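Amidohydrolase family protein (Acinetobacter baumannii, PDB 4I6K) probably hydrolyses 2-pyrone-4,6-dicarboxylic acid or a related lactone, as a member of the amidohydrolase family crystallised with citric acid bound. Local coordinates at residues Q269-D273 and K274-C278. Sequence-based numbering, arbitrary orientation.
Sequences QIVFD and KHEQC
The carboxylate of Asp273 lies nearly flat over that of Glu276, the two planes only 15° apart, while the His275 ring is turned 71° from the Asp273 carboxylate, whose OD1 approaches the ring obliquely, 3.3 Å from His275 CD2. The setting is an N-cap: a short loop turns the chain out of helix 260-270 on the surface of this eight-stranded α/β barrel, and Asp273 caps helix 274-289. Because chi1 (174°) sets CG opposite the backbone nitrogen, Asp273 OD1 comes in front of the N-terminal end of the helix, where His275 N meets it at 2.6 Å nearly along the C-O axis. Glu276 N adds a weak second bond to Asp273 OD1 at 3.4 Å. The stacked carboxylates bring Asp273 OD2 and Glu276 OE2 to 4.0 Å, a closeness probably eased by Lys235, in a salt bridge with OE2; Tyr231 hydrogen-bonds OE1, so helix 222-237 holds the glutamate in place. Buried Val271, which also touches Tyr231, packs CG1 3.6 Å from Gln277 CG. The extended Gln277 side chain runs back past Val271 to Phe267 and Lys268; its NE2 is modelled implausibly close to Val271 O, leaving that bond's details doubtful. Helical bonding starts where Gln277 N reaches Asp273 O at 2.9 Å, in the carbonyl plane.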
loop_
_atom_site.group_PDB
_atom_site.type_symbol
_atom_site.label_atom_id
_atom_site.label_comp_id
_atom_site.label_asym_id
_atom_site.label_seq_id
_atom_site.Cartn_x
_atom_site.Cartn_y
_atom_site.Cartn_z
ATOM N N GLN A 269 -17.474 -7.765 4.453
ATOM C CA GLN A 269 -17.923 -7.488 5.803
ATOM C C GLN A 269 -17.682 -6.092 6.306
ATOM O O GLN A 269 -18.548 -5.480 6.890
ATOM C CB GLN A 269 -17.348 -8.485 6.776
ATOM C CG GLN A 269 -18.199 -9.698 6.875
ATOM C CD GLN A 269 -17.464 -10.865 7.435
ATOM O OE1 GLN A 269 -17.731 -12.009 7.067
ATOM N NE2 GLN A 269 -16.520 -10.594 8.325
ATOM N N ILE A 270 -16.495 -5.587 6.064
ATOM C CA ILE A 270 -16.183 -4.200 6.368
ATOM C C ILE A 270 -16.978 -3.241 5.480
ATOM O O ILE A 270 -17.562 -2.278 5.960
ATOM C CB ILE A 270 -14.686 -3.910 6.175
ATOM C CG1 ILE A 270 -13.863 -4.671 7.221
ATOM C CG2 ILE A 270 -14.419 -2.404 6.264
ATOM C CD1 ILE A 270 -12.513 -5.127 6.716
ATOM N N VAL A 271 -16.984 -3.503 4.178
ATOM C CA VAL A 271 -17.701 -2.654 3.243
ATOM C C VAL A 271 -18.910 -3.405 2.721
ATOM O O VAL A 271 -18.864 -4.036 1.662
ATOM C CB VAL A 271 -16.809 -2.231 2.060
ATOM C CG1 VAL A 271 -17.534 -1.212 1.175
ATOM C CG2 VAL A 271 -15.500 -1.662 2.576
ATOM N N PHE A 272 -19.994 -3.331 3.479
ATOM C CA PHE A 272 -21.210 -4.040 3.144
ATOM C C PHE A 272 -21.948 -3.463 1.923
ATOM O O PHE A 272 -22.413 -4.206 1.051
ATOM C CB PHE A 272 -22.132 -4.073 4.360
ATOM C CG PHE A 272 -23.304 -4.977 4.183
ATOM C CD1 PHE A 272 -24.547 -4.644 4.698
ATOM C CD2 PHE A 272 -23.169 -6.159 3.462
ATOM C CE1 PHE A 272 -25.628 -5.482 4.517
ATOM C CE2 PHE A 272 -24.247 -7.001 3.274
ATOM C CZ PHE A 272 -25.478 -6.662 3.802
ATOM N N ASP A 273 -22.046 -2.140 1.862
ATOM C CA ASP A 273 -22.797 -1.466 0.810
ATOM C C ASP A 273 -22.113 -1.577 -0.555
ATOM O O ASP A 273 -20.964 -1.148 -0.731
ATOM C CB ASP A 273 -23.025 -0.002 1.194
ATOM C CG ASP A 273 -23.672 0.794 0.088
ATOM O OD1 ASP A 273 -23.595 0.370 -1.084
ATOM O OD2 ASP A 273 -24.256 1.852 0.388
ATOM N N LYS A 274 -22.830 -2.152 -1.517
ATOM C CA LYS A 274 -22.249 -2.490 -2.814
ATOM C C LYS A 274 -21.958 -1.280 -3.712
ATOM O O LYS A 274 -21.100 -1.351 -4.594
ATOM C CB LYS A 274 -23.103 -3.528 -3.561
ATOM C CG LYS A 274 -22.483 -3.945 -4.908
ATOM C CD LYS A 274 -23.479 -4.634 -5.850
ATOM C CE LYS A 274 -22.981 -4.641 -7.306
ATOM N NZ LYS A 274 -23.082 -3.302 -7.973
ATOM N N HIS A 275 -22.671 -0.179 -3.503
ATOM C CA HIS A 275 -22.327 1.055 -4.186
ATOM C C HIS A 275 -20.926 1.459 -3.740
ATOM O O HIS A 275 -20.087 1.833 -4.562
ATOM C CB HIS A 275 -23.319 2.177 -3.868
ATOM C CG HIS A 275 -24.757 1.783 -4.028
ATOM N ND1 HIS A 275 -25.274 1.313 -5.219
ATOM C CD2 HIS A 275 -25.791 1.803 -3.151
ATOM C CE1 HIS A 275 -26.561 1.052 -5.065
ATOM N NE2 HIS A 275 -26.899 1.342 -3.820
ATOM N N GLU A 276 -20.682 1.381 -2.431
ATOM C CA GLU A 276 -19.377 1.711 -1.871
ATOM C C GLU A 276 -18.283 0.735 -2.309
ATOM O O GLU A 276 -17.125 1.120 -2.524
ATOM C CB GLU A 276 -19.452 1.764 -0.357
ATOM C CG GLU A 276 -20.312 2.895 0.142
ATOM C CD GLU A 276 -20.451 2.874 1.648
ATOM O OE1 GLU A 276 -19.805 2.014 2.285
ATOM O OE2 GLU A 276 -21.212 3.704 2.194
ATOM N N GLN A 277 -18.647 -0.533 -2.436
ATOM C CA GLN A 277 -17.713 -1.513 -2.964
ATOM C C GLN A 277 -17.300 -1.139 -4.394
ATOM O O GLN A 277 -16.137 -1.276 -4.763
ATOM C CB GLN A 277 -18.303 -2.923 -2.899
ATOM C CG GLN A 277 -18.445 -3.503 -1.480
ATOM C CD GLN A 277 -19.183 -4.839 -1.470
ATOM O OE1 GLN A 277 -19.583 -5.337 -2.518
ATOM N NE2 GLN A 277 -19.365 -5.418 -0.289
ATOM N N CYS A 278 -18.248 -0.645 -5.185
ATOM C CA CYS A 278 -17.942 -0.237 -6.550
ATOM C C CYS A 278 -16.930 0.918 -6.598
ATOM O O CYS A 278 -15.985 0.884 -7.390
ATOM C CB CYS A 278 -19.226 0.099 -7.318
ATOM S SG CYS A 278 -20.290 -1.348 -7.676
#